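PDB 4LY5: ancylostoma secreted protein 2 from Necator americanus, which is a secreted hookworm protein of the CAP superfamily whose molecular role is unsettled, but which probably acts outside the cell and binds zinc in its cavity. Local coordinates for residues A[70-75]-A[156-161]; A[13-18]-A[94-99]; A[85-90]-A[132-137]. One frame throughout, in Å; residues are numbered along the deposited sequence.

Contact 1: A[70-75]-A[156-161]; sequences CVFKHS and MCYVVC. With ZN (zinc ion), chain B.
Tyr158, Met156 and Phe72 carry most of the surface buried where the loop 70-75 lies over strand 157-164, the strand next to edge strand 84-90 in the CAP alpha-beta-alpha sandwich. Tyr158 projects from the strand toward the loop. Its chi1 of -173° sets the ring opposite the backbone N, and the ring runs along the loop backbone until the hydroxyl reaches the peptides beyond Phe72. There OH accepts from Lys73 N at 3.2 Å, and an N-H...O angle of 173° makes this bond almost straight. The phenol also bonds to Asn66 OD1 of helix 57-67, while Asn66 ND2 bonds to Lys73 O, so one asparagine amide joins the helix to both the strand tyrosine and the loop. Lys73 O itself is close to the hydroxyl, but at an angle too poor for a bond.

Phe72 crosses the tyrosine at a slant, its ring edge toward Tyr158 CD1. The rings meet rim to rim, with CD1 of Phe72 3.5 Å from CE1 of Tyr158, centroids 5.9 Å apart and planes inclined at 66°, so this is not a stack. On one face of the Tyr158 ring, Val160 CG2 sits 3.5 Å above the plane and toward the rim. Phe72 also rests on Ile87 and Met89 of strand 84-90.

Farther up the loop, Cys70 marks the departure from helix 57-67 with positive phi, and its sulfur is tied to Cys153 by a disulfide. At the other end His74 binds zinc through NE2 at 2.2 Å, and its ND1 is held by Glu85. Met156 reaches the backbone of Cys70: its CG lies between backbone N and carbonyl carbon, the chain beyond is extended, and the terminal CE stops 3.3 Å from Cys70 O.

Contact 2: A[13-18]-A[94-99]; sequences SEEARQ and GMDKAK
Ala98 CB and the carboxylate end of Glu15 make the tightest side-chain approach between 13-18 and 94-99, with Glu15 OE1 at 3.6 Å from the methyl. The glutamate reaches there because its chain is extended beyond CG, so that CG and CD also pass alongside Ala98. Beside this pair, Ala16 CB packs against the backbone at the start of the second helix, 3.9 Å from Lys97 O, and meets Lys97 CB at 4.1 Å. All of these contacts are van der Waals in kind. Alanine at both positions lets the backbones come very near: the CA atoms of Ala16 and Ala98 are 4.0 Å apart.

The contact therefore joins the first turns of helices 14-32 and 97-109, two of the helices packed round the sheet in the CAP alpha-beta-alpha sandwich, at the surface of the molecule.

Each helix start is fixed by its own N-cap. Ser13 OG accepts from Ala16 N at 3.0 Å, and Asp96 OD1 accepts from Lys99 N at 3.1 Å through its anti lone pair, the one facing away from OD2. The other oxygen, OD2, lies 4.2 Å from Glu15 OE1. The two side chains cross at about a right angle, their carboxylate planes 90° apart, and the like charges probably disfavour one another mildly, though the nearby helix N-termini may offset this.

Farther out, Lys97 turns its end away from the first helix. Its NZ bonds to Val150 O on strand 145-152 and to Gly11 O, linking this corner to the sheet and to the N-terminal loop. Arg17 forms a salt bridge with Glu14 through NH1 and OE1, and another with Glu60 of helix 57-67.

Contact 3: A[85-90]-A[132-137]; sequences ENIFMS and VGHYTQ
With chi1 at -76° in Asn86 and a similar first torsion in His134, each CG sits opposite its own carbonyl carbon, and the two side chains lie alongside each other, running opposite ways, between strand 84-90 and helix 133-138. The strand and helix segments are inclined at 130°, with axes 8.5 Å apart at closest. Asn86 points from the strand toward the helix, and its amide divides its work between two atoms. ND2 donates to His134 O at 3.1 Å with an N-H...O angle of 147°, tilted out of the plane of both the amide and the carbonyl. OD1 of Asn86 comes equally near, 3.1 Å, to the ring carbon CD2 of His134, a C-H contact at a slant to the imidazole.

Gln137, one turn further along, brings its aliphatic part up to the same amide: CB is 3.8 Å from Asn86 OD1. Its chain is bent at chi2, and OE1 accepts a hydrogen bond from a water at 2.7 Å; the water in turn accepts from Glu85 N at 2.9 Å. OE1 also accepts from Gly167 N.

His134 and Glu85 probably belong, as in CAP relatives, to the cavity's tetrad of two histidines and two glutamates. A hydrogen bond between Glu111 OE2 and His134 ND1 helps to orient the imidazole. The His134 side chain comes to about 3 Å from the zinc ion at the nearest atoms, yet no metal bond is assigned to it. The chemistry thus implies a histidine gripped at two points, its backbone carbonyl by Asn86 and its ND1 by Glu111, with NE2 lying near the zinc ion.

Contacts 1 and 3 lie on the neighbouring strands 157-164 and 84-90. Their centres are about 11 Å apart, and they are joined by probable backbone hydrogen bonds, Cys157 N to Ser90 O and Asn86 N to Cys161 O, each 2.8 Å. Both reach the zinc region: His74 NE2 of contact 1 is bonded to the metal, while the His134 side chain of contact 3 lies close by with no bond assigned. Contact 2 is remote from this site and touches the others through Met95, whose CB is 4.3 Å from Cys157 SG and whose CE is 3.8 Å from Ser90 OG. Contact 3 is nested within the loop closed by contact 1, whereas contact 2 crosses both.

Contact 1: A[70-75]-A[156-161]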
# COMPACT_ATOMS: atom_id res chain seq x y z
N CYS A 70 11.70 -13.53 9.42
CA CYS A 70 12.27 -12.59 10.36
C CYS A 70 13.57 -11.93 9.88
O CYS A 70 14.43 -11.58 10.69
CB CYS A 70 12.42 -13.22 11.76
SG CYS A 70 10.82 -13.28 12.60
N VAL A 71 13.71 -11.76 8.56
CA VAL A 71 14.82 -10.97 8.04
C VAL A 71 14.20 -9.76 7.33
O VAL A 71 13.32 -9.93 6.44
CB VAL A 71 15.66 -11.81 7.05
CG1 VAL A 71 16.72 -10.92 6.36
CG2 VAL A 71 16.34 -12.98 7.77
N PHE A 72 14.61 -8.56 7.74
CA PHE A 72 14.09 -7.31 7.12
C PHE A 72 14.59 -7.24 5.66
O PHE A 72 15.71 -6.75 5.40
CB PHE A 72 14.39 -6.05 7.94
CG PHE A 72 13.71 -4.79 7.42
CD1 PHE A 72 12.32 -4.59 7.59
CD2 PHE A 72 14.46 -3.75 6.80
CE1 PHE A 72 11.67 -3.47 7.07
CE2 PHE A 72 13.81 -2.61 6.30
CZ PHE A 72 12.44 -2.44 6.47
N LYS A 73 13.80 -7.74 4.72
CA LYS A 73 14.30 -7.82 3.34
C LYS A 73 13.18 -7.96 2.38
O LYS A 73 12.25 -8.74 2.62
CB LYS A 73 15.21 -9.07 3.27
CG LYS A 73 16.26 -9.14 2.19
CD LYS A 73 16.87 -10.55 2.26
CE LYS A 73 16.76 -11.26 0.91
NZ LYS A 73 17.45 -10.52 -0.20
N HIS A 74 13.22 -7.25 1.26
CA HIS A 74 12.30 -7.53 0.17
C HIS A 74 12.46 -8.97 -0.36
O HIS A 74 13.57 -9.53 -0.35
CB HIS A 74 12.43 -6.47 -0.95
CG HIS A 74 11.71 -5.22 -0.64
ND1 HIS A 74 10.33 -5.12 -0.66
CD2 HIS A 74 12.17 -3.99 -0.28
CE1 HIS A 74 9.97 -3.89 -0.36
NE2 HIS A 74 11.06 -3.19 -0.11
N SER A 75 11.36 -9.66 -0.62
CA SER A 75 11.43 -10.97 -1.30
C SER A 75 11.76 -10.81 -2.76
O SER A 75 11.48 -9.75 -3.39
CB SER A 75 10.12 -11.71 -1.06
OG SER A 75 9.08 -10.99 -1.69
N MET A 156 12.38 -7.45 16.49
CA MET A 156 11.52 -6.49 15.78
C MET A 156 10.12 -7.02 15.62
O MET A 156 9.90 -8.21 15.61
CB MET A 156 12.11 -6.18 14.38
CG MET A 156 12.38 -7.43 13.57
SD MET A 156 12.82 -7.08 11.84
CE MET A 156 12.92 -8.75 11.22
N CYS A 157 9.19 -6.11 15.41
CA CYS A 157 7.89 -6.46 14.85
C CYS A 157 8.03 -6.21 13.33
O CYS A 157 8.35 -5.11 12.95
CB CYS A 157 6.82 -5.56 15.49
SG CYS A 157 5.15 -5.82 14.82
N TYR A 158 7.84 -7.24 12.54
CA TYR A 158 8.07 -7.22 11.10
C TYR A 158 6.75 -7.29 10.31
O TYR A 158 6.01 -8.25 10.49
CB TYR A 158 8.98 -8.35 10.77
CG TYR A 158 9.44 -8.38 9.32
CD1 TYR A 158 9.67 -7.17 8.58
CD2 TYR A 158 9.68 -9.61 8.68
CE1 TYR A 158 10.10 -7.24 7.24
CE2 TYR A 158 10.09 -9.66 7.32
CZ TYR A 158 10.29 -8.46 6.62
OH TYR A 158 10.75 -8.57 5.31
N VAL A 159 6.50 -6.29 9.44
CA VAL A 159 5.21 -6.22 8.73
C VAL A 159 5.51 -6.30 7.26
O VAL A 159 6.36 -5.57 6.71
CB VAL A 159 4.50 -4.85 8.98
CG1 VAL A 159 3.22 -4.77 8.21
CG2 VAL A 159 4.16 -4.67 10.47
N VAL A 160 4.83 -7.21 6.59
CA VAL A 160 4.97 -7.29 5.14
C VAL A 160 3.56 -7.13 4.52
O VAL A 160 2.67 -7.89 4.91
CB VAL A 160 5.67 -8.61 4.70
CG1 VAL A 160 5.71 -8.67 3.17
CG2 VAL A 160 7.10 -8.67 5.29
N CYS A 161 3.37 -6.27 3.49
CA CYS A 161 2.15 -6.29 2.72
C CYS A 161 2.54 -6.56 1.26
O CYS A 161 3.61 -6.09 0.79
CB CYS A 161 1.43 -4.93 2.71
SG CYS A 161 0.50 -4.65 4.26
ZN ZN B . 11.06 -1.01 -0.24

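Contact 2: A[13-18]-A[94-99]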
# COMPACT_ATOMS: atom_id res chain seq x y z
N SER A 13 -4.46 -11.60 12.79
CA SER A 13 -5.81 -11.39 13.38
C SER A 13 -6.78 -10.77 12.37
O SER A 13 -6.35 -10.06 11.44
CB SER A 13 -5.73 -10.49 14.64
OG SER A 13 -5.31 -9.14 14.35
N GLU A 14 -8.07 -11.01 12.51
CA GLU A 14 -9.02 -10.34 11.67
C GLU A 14 -8.96 -8.82 11.91
O GLU A 14 -9.12 -8.04 10.97
CB GLU A 14 -10.42 -10.87 11.93
CG GLU A 14 -11.38 -10.69 10.75
CD GLU A 14 -10.97 -11.36 9.43
OE1 GLU A 14 -10.14 -12.30 9.39
OE2 GLU A 14 -11.50 -10.92 8.38
N GLU A 15 -8.75 -8.41 13.16
CA GLU A 15 -8.57 -6.98 13.46
C GLU A 15 -7.42 -6.34 12.60
O GLU A 15 -7.56 -5.22 12.09
CB GLU A 15 -8.36 -6.75 14.95
CG GLU A 15 -8.53 -5.30 15.42
CD GLU A 15 -7.95 -5.02 16.82
OE1 GLU A 15 -7.09 -5.79 17.33
OE2 GLU A 15 -8.36 -3.99 17.41
N ALA A 16 -6.29 -7.01 12.51
CA ALA A 16 -5.15 -6.43 11.72
C ALA A 16 -5.46 -6.41 10.25
O ALA A 16 -5.13 -5.45 9.51
CB ALA A 16 -3.91 -7.25 11.94
N ARG A 17 -6.08 -7.54 9.76
CA ARG A 17 -6.48 -7.57 8.32
C ARG A 17 -7.40 -6.44 7.98
O ARG A 17 -7.27 -5.79 6.88
CB ARG A 17 -7.23 -8.90 8.01
CG ARG A 17 -6.31 -10.11 8.06
CD ARG A 17 -7.16 -11.37 7.77
NE ARG A 17 -6.33 -12.58 7.79
CZ ARG A 17 -6.42 -13.52 8.72
NH1 ARG A 17 -7.40 -13.49 9.64
NH2 ARG A 17 -5.63 -14.58 8.65
N GLN A 18 -8.39 -6.17 8.88
CA GLN A 18 -9.37 -5.11 8.69
C GLN A 18 -8.68 -3.79 8.67
O GLN A 18 -8.98 -2.94 7.79
CB GLN A 18 -10.53 -5.20 9.75
CG GLN A 18 -11.67 -6.07 9.14
CD GLN A 18 -12.93 -6.20 10.02
OE1 GLN A 18 -12.86 -6.06 11.25
NE2 GLN A 18 -14.08 -6.47 9.39
N GLY A 94 6.75 -7.05 20.60
CA GLY A 94 5.42 -7.52 21.01
C GLY A 94 4.22 -6.63 20.74
O GLY A 94 3.16 -6.84 21.31
N MET A 95 4.39 -5.62 19.88
CA MET A 95 3.35 -4.69 19.48
C MET A 95 2.07 -5.43 19.05
O MET A 95 2.17 -6.43 18.33
CB MET A 95 3.88 -3.79 18.34
CG MET A 95 2.95 -2.68 17.97
SD MET A 95 3.86 -1.58 16.87
CE MET A 95 4.62 -0.70 18.22
N ASP A 96 0.90 -4.94 19.45
CA ASP A 96 -0.39 -5.47 19.02
C ASP A 96 -0.43 -5.40 17.48
O ASP A 96 0.12 -4.44 16.90
CB ASP A 96 -1.49 -4.57 19.61
CG ASP A 96 -2.87 -4.84 19.04
OD1 ASP A 96 -3.19 -4.33 17.94
OD2 ASP A 96 -3.67 -5.53 19.71
N LYS A 97 -1.02 -6.40 16.84
CA LYS A 97 -0.80 -6.54 15.37
C LYS A 97 -1.54 -5.50 14.58
O LYS A 97 -1.06 -5.08 13.50
CB LYS A 97 -1.11 -7.95 14.85
CG LYS A 97 -0.11 -8.99 15.36
CD LYS A 97 -0.34 -10.38 14.82
CE LYS A 97 0.79 -11.29 15.32
NZ LYS A 97 1.08 -12.27 14.26
N ALA A 98 -2.74 -5.13 15.05
CA ALA A 98 -3.53 -4.01 14.44
C ALA A 98 -2.89 -2.65 14.60
O ALA A 98 -2.95 -1.83 13.66
CB ALA A 98 -4.95 -3.99 15.01
N LYS A 99 -2.21 -2.42 15.71
CA LYS A 99 -1.41 -1.20 15.94
C LYS A 99 -0.22 -1.15 14.97
O LYS A 99 0.07 -0.10 14.31
CB LYS A 99 -0.99 -1.10 17.44
CG LYS A 99 -0.09 0.10 17.78
CD LYS A 99 0.25 0.20 19.26
CE LYS A 99 1.09 1.44 19.57
NZ LYS A 99 1.45 1.51 21.02

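Contact 3: A[85-90]-A[132-137]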
# COMPACT_ATOMS: atom_id res chain seq x y z
N GLU A 85 5.30 -5.28 -3.15
CA GLU A 85 5.65 -5.55 -1.73
C GLU A 85 6.10 -4.31 -1.03
O GLU A 85 7.00 -3.57 -1.53
CB GLU A 85 6.73 -6.59 -1.65
CG GLU A 85 6.93 -7.06 -0.21
CD GLU A 85 7.98 -8.14 -0.13
OE1 GLU A 85 9.16 -7.87 -0.45
OE2 GLU A 85 7.64 -9.31 0.15
N ASN A 86 5.49 -4.09 0.17
CA ASN A 86 5.97 -3.04 1.11
C ASN A 86 6.39 -3.73 2.39
O ASN A 86 5.65 -4.69 2.85
CB ASN A 86 4.88 -1.96 1.43
CG ASN A 86 4.66 -0.96 0.28
OD1 ASN A 86 5.57 -0.76 -0.55
ND2 ASN A 86 3.57 -0.28 0.30
N ILE A 87 7.50 -3.25 2.95
CA ILE A 87 7.95 -3.86 4.24
C ILE A 87 8.18 -2.81 5.31
O ILE A 87 8.43 -1.64 5.02
CB ILE A 87 9.22 -4.69 4.05
CG1 ILE A 87 10.46 -3.82 3.59
CG2 ILE A 87 9.03 -5.93 3.17
CD1 ILE A 87 11.78 -4.62 3.66
N PHE A 88 8.04 -3.18 6.61
CA PHE A 88 8.15 -2.22 7.67
C PHE A 88 8.62 -2.95 8.89
O PHE A 88 8.27 -4.12 9.08
CB PHE A 88 6.77 -1.62 7.99
CG PHE A 88 6.76 -0.76 9.21
CD1 PHE A 88 7.21 0.56 9.14
CD2 PHE A 88 6.25 -1.25 10.41
CE1 PHE A 88 7.16 1.36 10.30
CE2 PHE A 88 6.20 -0.45 11.54
CZ PHE A 88 6.66 0.85 11.47
N MET A 89 9.44 -2.29 9.70
CA MET A 89 9.78 -2.89 11.02
C MET A 89 9.72 -1.82 12.11
O MET A 89 9.85 -0.59 11.88
CB MET A 89 11.12 -3.59 10.93
CG MET A 89 12.24 -2.62 10.49
SD MET A 89 13.87 -3.37 10.73
CE MET A 89 13.97 -3.56 12.47
N SER A 90 9.48 -2.29 13.35
CA SER A 90 9.49 -1.46 14.55
C SER A 90 10.25 -2.29 15.57
O SER A 90 10.19 -3.51 15.50
CB SER A 90 8.03 -1.21 15.03
OG SER A 90 7.99 -1.01 16.42
N VAL A 132 10.08 7.12 -2.51
CA VAL A 132 8.60 7.18 -2.31
C VAL A 132 7.90 5.91 -2.77
O VAL A 132 6.65 5.92 -2.97
CB VAL A 132 7.94 8.39 -2.99
CG1 VAL A 132 8.35 9.68 -2.27
CG2 VAL A 132 8.25 8.38 -4.49
N GLY A 133 8.67 4.84 -2.96
CA GLY A 133 8.13 3.60 -3.57
C GLY A 133 7.14 2.84 -2.71
O GLY A 133 6.29 2.12 -3.21
N HIS A 134 7.19 3.06 -1.41
CA HIS A 134 6.09 2.51 -0.56
C HIS A 134 4.74 3.21 -0.76
O HIS A 134 3.75 2.53 -0.90
CB HIS A 134 6.52 2.40 0.93
CG HIS A 134 7.73 1.56 1.16
ND1 HIS A 134 8.99 2.08 1.34
CD2 HIS A 134 7.87 0.21 1.24
CE1 HIS A 134 9.85 1.10 1.53
NE2 HIS A 134 9.20 -0.05 1.48
N TYR A 135 4.72 4.56 -0.75
CA TYR A 135 3.56 5.34 -1.01
C TYR A 135 3.03 4.99 -2.42
O TYR A 135 1.81 4.76 -2.56
CB TYR A 135 3.93 6.82 -0.96
CG TYR A 135 2.93 7.67 -1.59
CD1 TYR A 135 1.67 7.89 -0.96
CD2 TYR A 135 3.10 8.20 -2.91
CE1 TYR A 135 0.68 8.64 -1.55
CE2 TYR A 135 2.10 8.98 -3.50
CZ TYR A 135 0.88 9.19 -2.84
OH TYR A 135 -0.07 9.91 -3.50
N THR A 136 3.86 4.93 -3.45
CA THR A 136 3.34 4.70 -4.83
C THR A 136 2.68 3.35 -5.01
O THR A 136 1.69 3.24 -5.76
CB THR A 136 4.48 4.92 -5.91
OG1 THR A 136 5.54 4.02 -5.63
CG2 THR A 136 4.98 6.34 -5.85
N GLN A 137 3.19 2.31 -4.29
CA GLN A 137 2.56 1.04 -4.34
C GLN A 137 1.20 1.07 -3.61
O GLN A 137 0.24 0.36 -4.03
CB GLN A 137 3.42 -0.01 -3.65
CG GLN A 137 2.90 -1.44 -3.67
CD GLN A 137 2.53 -2.03 -5.02
OE1 GLN A 137 3.34 -2.72 -5.65
NE2 GLN A 137 1.31 -1.80 -5.48
O HOH W 1 5.90 -2.96 -4.83